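Side-chain contacts in importin-95 (Chaetomium thermophilum, PDB 4XRI), which acts as a flexible HEAT-repeat nuclear transport receptor for the import of protein cargo, and probably binds a small GTPase as importin-beta relatives do: residues I14-S19 against R63-I68; A395-F400 against Q421-M426; S437-L442 against R464-G469; N692-L697 against G719-A724; L698-S703 against P712-C717. The protein carries 2 engineered substitutions. All blocks are in the same frame, centred on the assembly; numbering follows the deposited sequence.

All five interactions are van der Waals contacts between helices, mostly apolar, along one superhelical HEAT-repeat chain, with no hydrogen bond crossing any of them. Interaction 1 stands alone near the N-terminus, at least about 48 Å, centre to centre, from any of the others. Interactions 2 and 3 are neighbours, centres about 10 Å apart, and touch where T438 CG2 comes 3.1 Å from L423 O; helices 409-425 and 432-449 are consecutive. Interactions 4 and 5 join the same two helices, 690-701 and 711-725, again about 10 Å apart between centres: interaction 5 lies nearer the connecting loop, interaction 4 farther along. The centres of interactions 3 and 4 are about 49 Å apart. No ligand site is involved.

Interaction 1 (I14-S19 against R63-I68)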
# COMPACT_ATOMS: atom_id res chain seq x y z
N ILE A 14 -20.10 8.24 36.54
CA ILE A 14 -19.61 6.89 36.79
C ILE A 14 -19.65 6.04 35.52
O ILE A 14 -18.74 5.25 35.28
CB ILE A 14 -20.43 6.21 37.91
CG1 ILE A 14 -20.18 6.92 39.24
CG2 ILE A 14 -20.09 4.74 38.03
CD1 ILE A 14 -20.91 6.30 40.41
N ILE A 15 -20.69 6.21 34.71
CA ILE A 15 -20.77 5.49 33.44
C ILE A 15 -19.62 5.90 32.52
O ILE A 15 -19.06 5.07 31.80
CB ILE A 15 -22.11 5.72 32.71
CG1 ILE A 15 -23.30 5.48 33.65
CG2 ILE A 15 -22.22 4.81 31.49
CD1 ILE A 15 -23.28 4.13 34.32
N LEU A 16 -19.29 7.19 32.53
CA LEU A 16 -18.20 7.70 31.71
C LEU A 16 -16.84 7.26 32.24
O LEU A 16 -15.94 6.93 31.47
CB LEU A 16 -18.25 9.22 31.63
CG LEU A 16 -19.38 9.84 30.81
CD1 LEU A 16 -19.35 11.36 30.93
CD2 LEU A 16 -19.29 9.41 29.35
N GLU A 17 -16.69 7.27 33.56
CA GLU A 17 -15.46 6.82 34.19
C GLU A 17 -15.23 5.35 33.88
O GLU A 17 -14.12 4.93 33.55
CB GLU A 17 -15.50 7.05 35.70
CG GLU A 17 -14.17 6.81 36.40
CD GLU A 17 -13.10 7.79 35.97
OE1 GLU A 17 -13.22 8.99 36.29
OE2 GLU A 17 -12.14 7.36 35.29
N ASN A 18 -16.30 4.56 33.97
CA ASN A 18 -16.25 3.15 33.59
C ASN A 18 -16.03 2.99 32.10
O ASN A 18 -15.45 1.99 31.65
CB ASN A 18 -17.54 2.44 34.00
CG ASN A 18 -17.69 2.33 35.51
OD1 ASN A 18 -16.70 2.24 36.24
ND2 ASN A 18 -18.93 2.32 35.98
N SER A 19 -16.48 3.97 31.32
CA SER A 19 -16.28 3.95 29.88
C SER A 19 -14.80 4.07 29.52
O SER A 19 -14.38 3.68 28.44
CB SER A 19 -17.08 5.07 29.21
OG SER A 19 -16.89 5.06 27.80
N ARG A 63 -15.43 15.32 31.38
CA ARG A 63 -16.08 16.25 30.46
C ARG A 63 -15.70 15.95 29.01
O ARG A 63 -16.55 16.00 28.12
CB ARG A 63 -15.71 17.69 30.82
CG ARG A 63 -16.10 18.08 32.23
CD ARG A 63 -15.60 19.47 32.56
NE ARG A 63 -16.29 20.50 31.79
CZ ARG A 63 -16.02 21.80 31.87
NH1 ARG A 63 -15.07 22.23 32.70
NH2 ARG A 63 -16.69 22.67 31.13
N ALA A 64 -14.42 15.66 28.79
CA ALA A 64 -13.94 15.30 27.46
C ALA A 64 -14.64 14.04 26.98
O ALA A 64 -15.11 13.98 25.84
CB ALA A 64 -12.43 15.11 27.47
N ALA A 65 -14.71 13.04 27.86
CA ALA A 65 -15.38 11.78 27.56
C ALA A 65 -16.84 12.01 27.16
O ALA A 65 -17.33 11.39 26.21
CB ALA A 65 -15.31 10.85 28.76
N ALA A 66 -17.51 12.89 27.88
CA ALA A 66 -18.89 13.25 27.59
C ALA A 66 -19.01 13.90 26.22
O ALA A 66 -19.90 13.57 25.44
CB ALA A 66 -19.44 14.18 28.66
N GLY A 67 -18.09 14.81 25.93
CA GLY A 67 -18.07 15.52 24.67
C GLY A 67 -17.80 14.61 23.49
O GLY A 67 -18.40 14.76 22.43
N ILE A 68 -16.89 13.65 23.68
CA ILE A 68 -16.56 12.70 22.64
C ILE A 68 -17.75 11.79 22.34
O ILE A 68 -18.09 11.55 21.18
CB ILE A 68 -15.35 11.82 23.01
CG1 ILE A 68 -14.11 12.70 23.22
CG2 ILE A 68 -15.08 10.79 21.94
CD1 ILE A 68 -13.85 13.66 22.09
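L16 reaches from helix 11-19 over the A65-A66 step of helix 60-72, and its two methyls divide that surface between them. CD1 does the closer touching: L16 CD1 lies 3.6 Å from A66 CB and 3.9 Å from A66 CA. CD2 comes over the backbone just before, with L16 CD2 4.2 Å from the carbonyl carbon A65 C and 4.3 Å from A65 CB. The torsions explain the reach: CG sits beside the backbone N of L16 (chi1 -71°), and an extended chi2 of 176° sends CD1 outward to the far alanine, while the other methyl branches back over the peptide. Because the partners are alanines, the helices can come close, with L16 CA 6.5 Å from A65 CA. The contact is purely van der Waals, and L16 and A66 are both buried. With an alanine at L16, the methyl of A66 and the A65-A66 backbone would probably lose their apolar cover and a gap would open between the two helices. The same leucine also rests on I62, one turn earlier on helix 60-72, and the adjoining E17 hydrogen-bonds H61 through OE1, adding a polar link at that end. R63 points away from L16, its guanidinium paired with E56 and with the carbonyl of L53. I15 and N18 pack instead on helix 24-40. Small residues on one helix receiving a leucine from another, across two intervening helices in the chain, are in keeping with the layered all-helical packing of the importin-beta HEAT-repeat solenoid near its N-terminus.

Interaction 2 (A395-F400 against Q421-M426); sequences AAVSAF and QPLIAM
V397 and L423 cross obliquely, each presenting one methyl branch to the other: V397 CG1 lies 3.6 Å from L423 CD1. The valine branch also meets the next turn of the partner, since V397 CG1 is 3.7 Å from M426 CG, and it is thus received between a leucine methyl and a methionine methylene. L423 splits its fork between two neighbours. With its CG swung anti to the backbone N (chi1 -163°), CD1 goes to V397, whereas CD2 approaches the F400 ring at its edge, close to the ring plane, with L423 CD2 4.1 Å from F400 CD1. The ring's rim, not its face, therefore meets the leucine here. This is the apolar seam between helices 390-402 and 409-425, which belong to a HEAT-like repeat of the superhelix. The amide of M426 makes weak bonds to P422 O and L423 O. In its side chain CG makes the contact with the valine, and the bends at chi2 and chi3 place SD and CE beyond it. Helix 432-449 closes over the same group: F400 and L423 both touch I445, and M426 touches T438. L385 packs against both V397 and M426.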
# COMPACT_ATOMS: atom_id res chain seq x y z
N ALA A 395 26.82 5.65 11.30
CA ALA A 395 26.30 6.71 10.43
C ALA A 395 26.96 6.64 9.06
O ALA A 395 26.30 6.82 8.03
CB ALA A 395 26.53 8.07 11.06
N ALA A 396 28.26 6.37 9.06
CA ALA A 396 29.05 6.34 7.83
C ALA A 396 28.58 5.24 6.88
O ALA A 396 28.35 5.49 5.70
CB ALA A 396 30.53 6.17 8.15
N VAL A 397 28.46 4.02 7.40
CA VAL A 397 28.02 2.89 6.58
C VAL A 397 26.56 3.07 6.16
O VAL A 397 26.19 2.73 5.03
CB VAL A 397 28.19 1.54 7.31
CG1 VAL A 397 29.67 1.25 7.53
CG2 VAL A 397 27.45 1.52 8.63
N SER A 398 25.75 3.61 7.06
CA SER A 398 24.34 3.87 6.77
C SER A 398 24.20 4.83 5.59
O SER A 398 23.46 4.57 4.65
CB SER A 398 23.62 4.45 7.99
OG SER A 398 23.53 3.49 9.03
N ALA A 399 24.94 5.93 5.67
CA ALA A 399 24.93 6.94 4.62
C ALA A 399 25.32 6.36 3.27
O ALA A 399 24.70 6.65 2.26
CB ALA A 399 25.86 8.09 4.99
N PHE A 400 26.36 5.53 3.28
CA PHE A 400 26.88 4.91 2.07
C PHE A 400 25.81 4.08 1.38
O PHE A 400 25.57 4.23 0.18
CB PHE A 400 28.09 4.03 2.40
CG PHE A 400 28.89 3.63 1.20
CD1 PHE A 400 28.99 2.31 0.83
CD2 PHE A 400 29.55 4.59 0.45
CE1 PHE A 400 29.74 1.94 -0.28
CE2 PHE A 400 30.30 4.23 -0.65
CZ PHE A 400 30.39 2.90 -1.02
N GLN A 421 35.48 -3.81 -0.28
CA GLN A 421 36.30 -4.49 0.73
C GLN A 421 36.27 -3.82 2.11
O GLN A 421 36.15 -4.51 3.12
CB GLN A 421 37.74 -4.61 0.24
CG GLN A 421 38.77 -4.81 1.34
CD GLN A 421 39.53 -3.53 1.66
OE1 GLN A 421 39.91 -2.78 0.76
NE2 GLN A 421 39.75 -3.28 2.94
N PRO A 422 36.38 -2.47 2.18
CA PRO A 422 36.28 -1.87 3.51
C PRO A 422 34.92 -2.11 4.17
O PRO A 422 34.86 -2.33 5.37
CB PRO A 422 36.50 -0.38 3.24
CG PRO A 422 37.30 -0.34 1.99
CD PRO A 422 36.78 -1.47 1.17
N LEU A 423 33.85 -2.06 3.38
CA LEU A 423 32.51 -2.25 3.91
C LEU A 423 32.32 -3.69 4.39
O LEU A 423 31.67 -3.93 5.40
CB LEU A 423 31.45 -1.90 2.87
CG LEU A 423 30.05 -1.68 3.45
CD1 LEU A 423 30.07 -0.50 4.40
CD2 LEU A 423 29.03 -1.47 2.36
N ILE A 424 32.90 -4.64 3.66
CA ILE A 424 32.84 -6.04 4.06
C ILE A 424 33.58 -6.24 5.38
O ILE A 424 33.14 -7.01 6.24
CB ILE A 424 33.43 -6.97 2.98
CG1 ILE A 424 32.52 -6.99 1.76
CG2 ILE A 424 33.60 -8.38 3.52
CD1 ILE A 424 33.06 -7.82 0.62
N ALA A 425 34.69 -5.53 5.54
CA ALA A 425 35.48 -5.61 6.76
C ALA A 425 34.69 -5.08 7.96
O ALA A 425 34.91 -5.50 9.09
CB ALA A 425 36.78 -4.84 6.60
N MET A 426 33.76 -4.17 7.69
CA MET A 426 32.95 -3.56 8.74
C MET A 426 32.01 -4.57 9.39
O MET A 426 31.42 -4.30 10.44
CB MET A 426 32.13 -2.40 8.16
CG MET A 426 31.92 -1.23 9.12
SD MET A 426 33.43 -0.27 9.35
CE MET A 426 34.06 -0.27 7.67

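Interaction 3 (S437-L442 against R464-G469); sequences STAYAL and RSLFNG
Near-identical torsions in L466 and L442 bring the two leucines toward each other from facing helices. In L466, CG sits beside the backbone N (chi1 -64°) and chi2 of 164° extends CD1, leaving CD2 as the bent branch that does the touching. L442 has the same shape, with chi1 -74°, but offers its extended branch, CD1. The two branches meet loosely, L442 CD1 lying 4.4 Å from L466 CD2. The same L466 methyl also faces the turn before, where A439 CB is 4.3 Å from L466 CD2. One methyl of helix 455-472 thus reaches both an alanine and a leucine three residues apart on helix 432-449. The short alanine allows a close backbone approach, with A439 CA 6.8 Å from L466 CA. This is light, wholly apolar packing between consecutive helices of the HEAT-repeat superhelix. Little surface is shared by the pair itself, yet all three residues are buried; other parts of the chain add to the packing. L466 packs further on A483, L484 and I487 of helix 477-490, and A439 touches S479 of that helix. L442 also rests on M427 in the loop before helix 432-449. On another side of that helix Y440 stacks its ring with that of W482, while S437 OG hydrogen-bonds D394 OD1.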
# COMPACT_ATOMS: atom_id res chain seq x y z
N SER A 437 23.83 -2.27 10.25
CA SER A 437 23.79 -1.22 9.24
C SER A 437 24.70 -1.55 8.07
O SER A 437 24.45 -1.14 6.94
CB SER A 437 24.20 0.13 9.85
OG SER A 437 23.31 0.51 10.89
N THR A 438 25.77 -2.29 8.35
CA THR A 438 26.70 -2.70 7.31
C THR A 438 26.07 -3.74 6.40
O THR A 438 26.16 -3.66 5.17
CB THR A 438 28.00 -3.28 7.91
OG1 THR A 438 28.68 -2.25 8.65
CG2 THR A 438 28.90 -3.80 6.82
N ALA A 439 25.42 -4.73 7.01
CA ALA A 439 24.73 -5.78 6.27
C ALA A 439 23.67 -5.19 5.34
O ALA A 439 23.58 -5.54 4.17
CB ALA A 439 24.11 -6.78 7.22
N TYR A 440 22.87 -4.27 5.89
CA TYR A 440 21.81 -3.62 5.13
C TYR A 440 22.37 -2.78 3.99
O TYR A 440 21.81 -2.75 2.89
CB TYR A 440 20.96 -2.74 6.06
CG TYR A 440 19.72 -2.18 5.41
CD1 TYR A 440 18.55 -2.93 5.36
CD2 TYR A 440 19.70 -0.91 4.86
CE1 TYR A 440 17.40 -2.43 4.77
CE2 TYR A 440 18.56 -0.40 4.27
CZ TYR A 440 17.41 -1.16 4.23
OH TYR A 440 16.27 -0.66 3.64
N ALA A 441 23.48 -2.10 4.26
CA ALA A 441 24.14 -1.28 3.26
C ALA A 441 24.66 -2.14 2.12
O ALA A 441 24.62 -1.74 0.96
CB ALA A 441 25.28 -0.49 3.89
N LEU A 442 25.14 -3.33 2.46
CA LEU A 442 25.61 -4.28 1.46
C LEU A 442 24.45 -4.78 0.60
O LEU A 442 24.62 -5.07 -0.58
CB LEU A 442 26.32 -5.46 2.13
CG LEU A 442 27.72 -5.16 2.69
CD1 LEU A 442 28.18 -6.25 3.63
CD2 LEU A 442 28.70 -5.00 1.54
N ARG A 464 30.07 -14.98 2.66
CA ARG A 464 30.57 -15.61 3.87
C ARG A 464 30.28 -14.75 5.10
O ARG A 464 29.89 -15.27 6.15
CB ARG A 464 32.07 -15.87 3.76
CG ARG A 464 32.60 -16.89 4.76
CD ARG A 464 34.04 -17.27 4.44
NE ARG A 464 34.94 -16.12 4.52
CZ ARG A 464 36.17 -16.11 4.03
NH1 ARG A 464 36.93 -15.02 4.15
NH2 ARG A 464 36.65 -17.17 3.40
N SER A 465 30.47 -13.44 4.96
CA SER A 465 30.24 -12.51 6.06
C SER A 465 28.76 -12.41 6.41
O SER A 465 28.39 -12.33 7.58
CB SER A 465 30.78 -11.12 5.71
OG SER A 465 30.03 -10.53 4.66
N LEU A 466 27.91 -12.42 5.39
CA LEU A 466 26.47 -12.35 5.58
C LEU A 466 25.95 -13.61 6.26
O LEU A 466 25.12 -13.53 7.16
CB LEU A 466 25.77 -12.13 4.24
CG LEU A 466 26.10 -10.81 3.54
CD1 LEU A 466 25.70 -10.86 2.09
CD2 LEU A 466 25.43 -9.65 4.25
N PHE A 467 26.45 -14.76 5.83
CA PHE A 467 26.06 -16.03 6.44
C PHE A 467 26.58 -16.12 7.87
O PHE A 467 25.89 -16.61 8.76
CB PHE A 467 26.56 -17.21 5.62
CG PHE A 467 25.58 -17.68 4.58
CD1 PHE A 467 25.89 -17.63 3.24
CD2 PHE A 467 24.34 -18.17 4.96
CE1 PHE A 467 24.99 -18.06 2.28
CE2 PHE A 467 23.43 -18.60 4.01
CZ PHE A 467 23.76 -18.55 2.67
N ASN A 468 27.82 -15.67 8.08
CA ASN A 468 28.40 -15.64 9.42
C ASN A 468 27.54 -14.81 10.36
O ASN A 468 27.32 -15.18 11.51
CB ASN A 468 29.82 -15.08 9.37
CG ASN A 468 30.51 -15.13 10.72
OD1 ASN A 468 30.74 -14.10 11.35
ND2 ASN A 468 30.83 -16.34 11.18
N GLY A 469 27.05 -13.68 9.85
CA GLY A 469 26.16 -12.82 10.61
C GLY A 469 24.82 -13.48 10.87
O GLY A 469 24.30 -13.43 11.98

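Interaction 4 (N692-L697 against G719-A724)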
# COMPACT_ATOMS: atom_id res chain seq x y z
N ASN A 692 -18.60 -29.15 -11.96
CA ASN A 692 -18.52 -28.79 -10.55
C ASN A 692 -17.90 -27.41 -10.37
O ASN A 692 -18.36 -26.61 -9.56
CB ASN A 692 -17.73 -29.84 -9.77
CG ASN A 692 -18.53 -31.09 -9.51
OD1 ASN A 692 -19.73 -31.03 -9.27
ND2 ASN A 692 -17.86 -32.24 -9.54
N PHE A 693 -16.85 -27.14 -11.15
CA PHE A 693 -16.21 -25.84 -11.15
C PHE A 693 -17.21 -24.75 -11.51
O PHE A 693 -17.35 -23.76 -10.78
CB PHE A 693 -15.03 -25.81 -12.14
CG PHE A 693 -13.85 -26.63 -11.71
CD1 PHE A 693 -13.66 -26.94 -10.37
CD2 PHE A 693 -12.94 -27.08 -12.64
CE1 PHE A 693 -12.57 -27.70 -9.98
CE2 PHE A 693 -11.85 -27.83 -12.25
CZ PHE A 693 -11.66 -28.15 -10.92
N MET A 694 -17.89 -24.93 -12.64
CA MET A 694 -18.86 -23.96 -13.13
C MET A 694 -19.95 -23.66 -12.10
O MET A 694 -20.32 -22.51 -11.90
CB MET A 694 -19.50 -24.44 -14.44
CG MET A 694 -18.56 -24.41 -15.64
SD MET A 694 -17.96 -22.75 -16.03
CE MET A 694 -19.49 -21.94 -16.48
N ASN A 695 -20.44 -24.71 -11.45
CA ASN A 695 -21.47 -24.55 -10.42
C ASN A 695 -21.01 -23.66 -9.27
O ASN A 695 -21.75 -22.80 -8.81
CB ASN A 695 -21.90 -25.92 -9.89
CG ASN A 695 -22.77 -26.68 -10.87
OD1 ASN A 695 -23.30 -26.11 -11.82
ND2 ASN A 695 -22.92 -27.98 -10.64
N TYR A 696 -19.77 -23.87 -8.83
CA TYR A 696 -19.21 -23.05 -7.75
C TYR A 696 -18.93 -21.63 -8.22
O TYR A 696 -19.20 -20.66 -7.51
CB TYR A 696 -17.94 -23.68 -7.19
CG TYR A 696 -18.19 -24.73 -6.14
CD1 TYR A 696 -18.47 -24.36 -4.83
CD2 TYR A 696 -18.15 -26.08 -6.45
CE1 TYR A 696 -18.71 -25.32 -3.85
CE2 TYR A 696 -18.38 -27.04 -5.48
CZ TYR A 696 -18.66 -26.65 -4.19
OH TYR A 696 -18.89 -27.60 -3.22
N LEU A 697 -18.37 -21.50 -9.42
CA LEU A 697 -18.06 -20.19 -9.99
C LEU A 697 -19.33 -19.37 -10.20
O LEU A 697 -19.39 -18.20 -9.81
CB LEU A 697 -17.30 -20.34 -11.31
CG LEU A 697 -15.91 -20.98 -11.23
CD1 LEU A 697 -15.34 -21.17 -12.62
CD2 LEU A 697 -14.97 -20.14 -10.37
N GLY A 719 -12.83 -18.58 -19.26
CA GLY A 719 -12.04 -18.68 -20.47
C GLY A 719 -11.18 -19.93 -20.49
O GLY A 719 -11.11 -20.62 -21.51
N ASP A 720 -10.54 -20.22 -19.37
CA ASP A 720 -9.70 -21.41 -19.24
C ASP A 720 -10.50 -22.70 -19.34
O ASP A 720 -10.06 -23.67 -19.96
CB ASP A 720 -8.93 -21.37 -17.92
CG ASP A 720 -7.93 -20.23 -17.86
OD1 ASP A 720 -7.25 -19.98 -18.88
OD2 ASP A 720 -7.83 -19.58 -16.80
N ILE A 721 -11.68 -22.71 -18.72
CA ILE A 721 -12.56 -23.88 -18.76
C ILE A 721 -13.04 -24.14 -20.18
O ILE A 721 -13.07 -25.29 -20.64
CB ILE A 721 -13.77 -23.70 -17.82
CG1 ILE A 721 -13.31 -23.78 -16.36
CG2 ILE A 721 -14.83 -24.75 -18.10
CD1 ILE A 721 -14.41 -23.47 -15.37
N ALA A 722 -13.41 -23.07 -20.88
CA ALA A 722 -13.85 -23.16 -22.27
C ALA A 722 -12.78 -23.80 -23.15
O ALA A 722 -13.08 -24.65 -23.99
CB ALA A 722 -14.22 -21.78 -22.80
N SER A 723 -11.54 -23.38 -22.95
CA SER A 723 -10.41 -23.94 -23.69
C SER A 723 -10.23 -25.42 -23.39
O SER A 723 -9.90 -26.21 -24.27
CB SER A 723 -9.12 -23.18 -23.35
OG SER A 723 -9.08 -21.92 -23.99
N ALA A 724 -10.45 -25.79 -22.13
CA ALA A 724 -10.22 -27.16 -21.69
C ALA A 724 -11.29 -28.13 -22.20
O ALA A 724 -10.97 -29.26 -22.56
CB ALA A 724 -10.16 -27.21 -20.17
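The ring of F693 stands back from I721: neither its faces nor its edge makes the contact, which falls to the methylene at its root, F693 CB lying 4.0 Å from I721 CD1. The F693 side chain also packs against L655 and L659 of helix 648-660 and V675 of helix 665-682. I721 carries the whole of the opposing side through one methyl. Its CG1 lies beside the backbone N, and chi2 of 174° extends the chain, projecting CD1 toward helix 690-701. There L697 reaches back tip to tip, L697 CD1 being 3.7 Å from I721 CD1. From another direction M694, folded at chi2 and chi3, passes its sulfur at a slant, and M694 SD is 3.7 Å from I721 CD1. Segments 692-697 and 719-724 run nearly antiparallel (161°), their axes approaching to 11.5 Å, as in the helical hairpins from which the importin-beta solenoid is built. At that separation the extended isoleucine meets side chains reaching from the other helix. M694 is backed by Y732 and V736 of helix 730-743. Next to I721, D720 turns to helix 665-682, where it forms a salt bridge with R680 and accepts a hydrogen bond from the hydroxyl of S676.

Interaction 5 (L698-S703 against P712-C717)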
# COMPACT_ATOMS: atom_id res chain seq x y z
N LEU A 698 -20.33 -19.98 -10.82
CA LEU A 698 -21.61 -19.32 -11.05
C LEU A 698 -22.30 -19.01 -9.73
O LEU A 698 -22.97 -18.00 -9.59
CB LEU A 698 -22.52 -20.18 -11.93
CG LEU A 698 -22.08 -20.37 -13.38
CD1 LEU A 698 -22.93 -21.42 -14.07
CD2 LEU A 698 -22.14 -19.05 -14.13
N GLY A 699 -22.12 -19.90 -8.76
CA GLY A 699 -22.67 -19.70 -7.44
C GLY A 699 -22.07 -18.48 -6.76
O GLY A 699 -22.77 -17.75 -6.06
N ASN A 700 -20.78 -18.28 -6.97
CA ASN A 700 -20.08 -17.12 -6.42
C ASN A 700 -20.61 -15.82 -7.01
O ASN A 700 -20.67 -14.80 -6.33
CB ASN A 700 -18.58 -17.23 -6.69
CG ASN A 700 -17.77 -16.16 -5.97
OD1 ASN A 700 -17.83 -14.98 -6.32
ND2 ASN A 700 -17.01 -16.57 -4.97
N LEU A 701 -21.01 -15.88 -8.28
CA LEU A 701 -21.49 -14.70 -8.98
C LEU A 701 -22.84 -14.23 -8.43
O LEU A 701 -23.20 -13.06 -8.59
CB LEU A 701 -21.60 -14.97 -10.48
CG LEU A 701 -20.28 -15.10 -11.23
CD1 LEU A 701 -20.51 -15.30 -12.72
CD2 LEU A 701 -19.39 -13.89 -10.98
N ARG A 702 -23.58 -15.12 -7.79
CA ARG A 702 -24.80 -14.72 -7.10
C ARG A 702 -24.44 -13.99 -5.82
O ARG A 702 -24.02 -14.60 -4.84
CB ARG A 702 -25.70 -15.91 -6.82
CG ARG A 702 -26.42 -16.39 -8.06
CD ARG A 702 -27.67 -17.18 -7.77
NE ARG A 702 -27.37 -18.47 -7.15
CZ ARG A 702 -26.72 -19.46 -7.76
NH1 ARG A 702 -26.27 -19.32 -9.01
NH2 ARG A 702 -26.49 -20.59 -7.10
N SER A 703 -24.61 -12.67 -5.85
CA SER A 703 -24.12 -11.81 -4.79
C SER A 703 -25.04 -10.61 -4.59
O SER A 703 -25.84 -10.27 -5.46
CB SER A 703 -22.70 -11.34 -5.10
OG SER A 703 -22.19 -10.49 -4.08
N PRO A 712 -13.68 -10.72 -11.67
CA PRO A 712 -12.66 -10.68 -12.73
C PRO A 712 -11.91 -12.00 -12.92
O PRO A 712 -11.72 -12.44 -14.06
CB PRO A 712 -11.70 -9.58 -12.26
CG PRO A 712 -12.56 -8.67 -11.45
CD PRO A 712 -13.52 -9.58 -10.75
N ALA A 713 -11.49 -12.62 -11.82
CA ALA A 713 -10.77 -13.89 -11.89
C ALA A 713 -11.69 -15.03 -12.31
O ALA A 713 -11.27 -15.98 -12.97
CB ALA A 713 -10.12 -14.20 -10.56
N ILE A 714 -12.96 -14.93 -11.93
CA ILE A 714 -13.96 -15.94 -12.28
C ILE A 714 -14.22 -15.96 -13.79
O ILE A 714 -14.37 -17.03 -14.40
CB ILE A 714 -15.28 -15.71 -11.52
CG1 ILE A 714 -15.12 -16.10 -10.05
CG2 ILE A 714 -16.42 -16.51 -12.14
CD1 ILE A 714 -16.33 -15.78 -9.21
N LEU A 715 -14.24 -14.78 -14.39
CA LEU A 715 -14.45 -14.66 -15.83
C LEU A 715 -13.25 -15.19 -16.60
O LEU A 715 -13.40 -15.89 -17.59
CB LEU A 715 -14.73 -13.21 -16.22
CG LEU A 715 -15.94 -12.58 -15.53
CD1 LEU A 715 -16.22 -11.20 -16.10
CD2 LEU A 715 -17.17 -13.48 -15.63
N GLN A 716 -12.05 -14.84 -16.12
CA GLN A 716 -10.82 -15.38 -16.67
C GLN A 716 -10.86 -16.90 -16.60
O GLN A 716 -10.43 -17.60 -17.52
CB GLN A 716 -9.59 -14.84 -15.93
CG GLN A 716 -8.29 -15.49 -16.35
CD GLN A 716 -7.12 -15.11 -15.45
OE1 GLN A 716 -7.06 -14.00 -14.91
NE2 GLN A 716 -6.18 -16.03 -15.28
N CYS A 717 -11.39 -17.40 -15.49
CA CYS A 717 -11.53 -18.83 -15.27
C CYS A 717 -12.47 -19.47 -16.29
O CYS A 717 -12.20 -20.57 -16.78
CB CYS A 717 -12.03 -19.08 -13.85
SG CYS A 717 -11.74 -20.72 -13.25
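N700 lays its side chain, from CB to the amide oxygen, along the end methyl of I714. The contact closes the loop-proximal end of a helical hairpin, helix 690-701 turning back into helix 711-725, within the helical-repeat superhelix of importin beta. At the base, N700 CB is 3.7 Å from I714 CD1. CG stands anti to the backbone N (chi1 -172°), which keeps the chain pointed at the partner helix, and N700 CG is 3.6 Å from I714 CD1. At the tip, N700 OD1 is closest, 3.4 Å from I714 CD1. That approach is packing; the oxygen finds its polar partner in N708 ND2 of the connecting loop, whose hydrogen bond fixes which end of the amide faces the isoleucine. N700 is buried and also touches Q662, C668 and F710. I714 also touches I672 of helix 665-682. L701 runs past I714 in the opposite direction and packs on V739 of helix 730-743. Its CD2 reaches both branches of the isoleucine: L701 CD2 is 4.0 Å from I714 CD1 and 4.1 Å from I714 CG2.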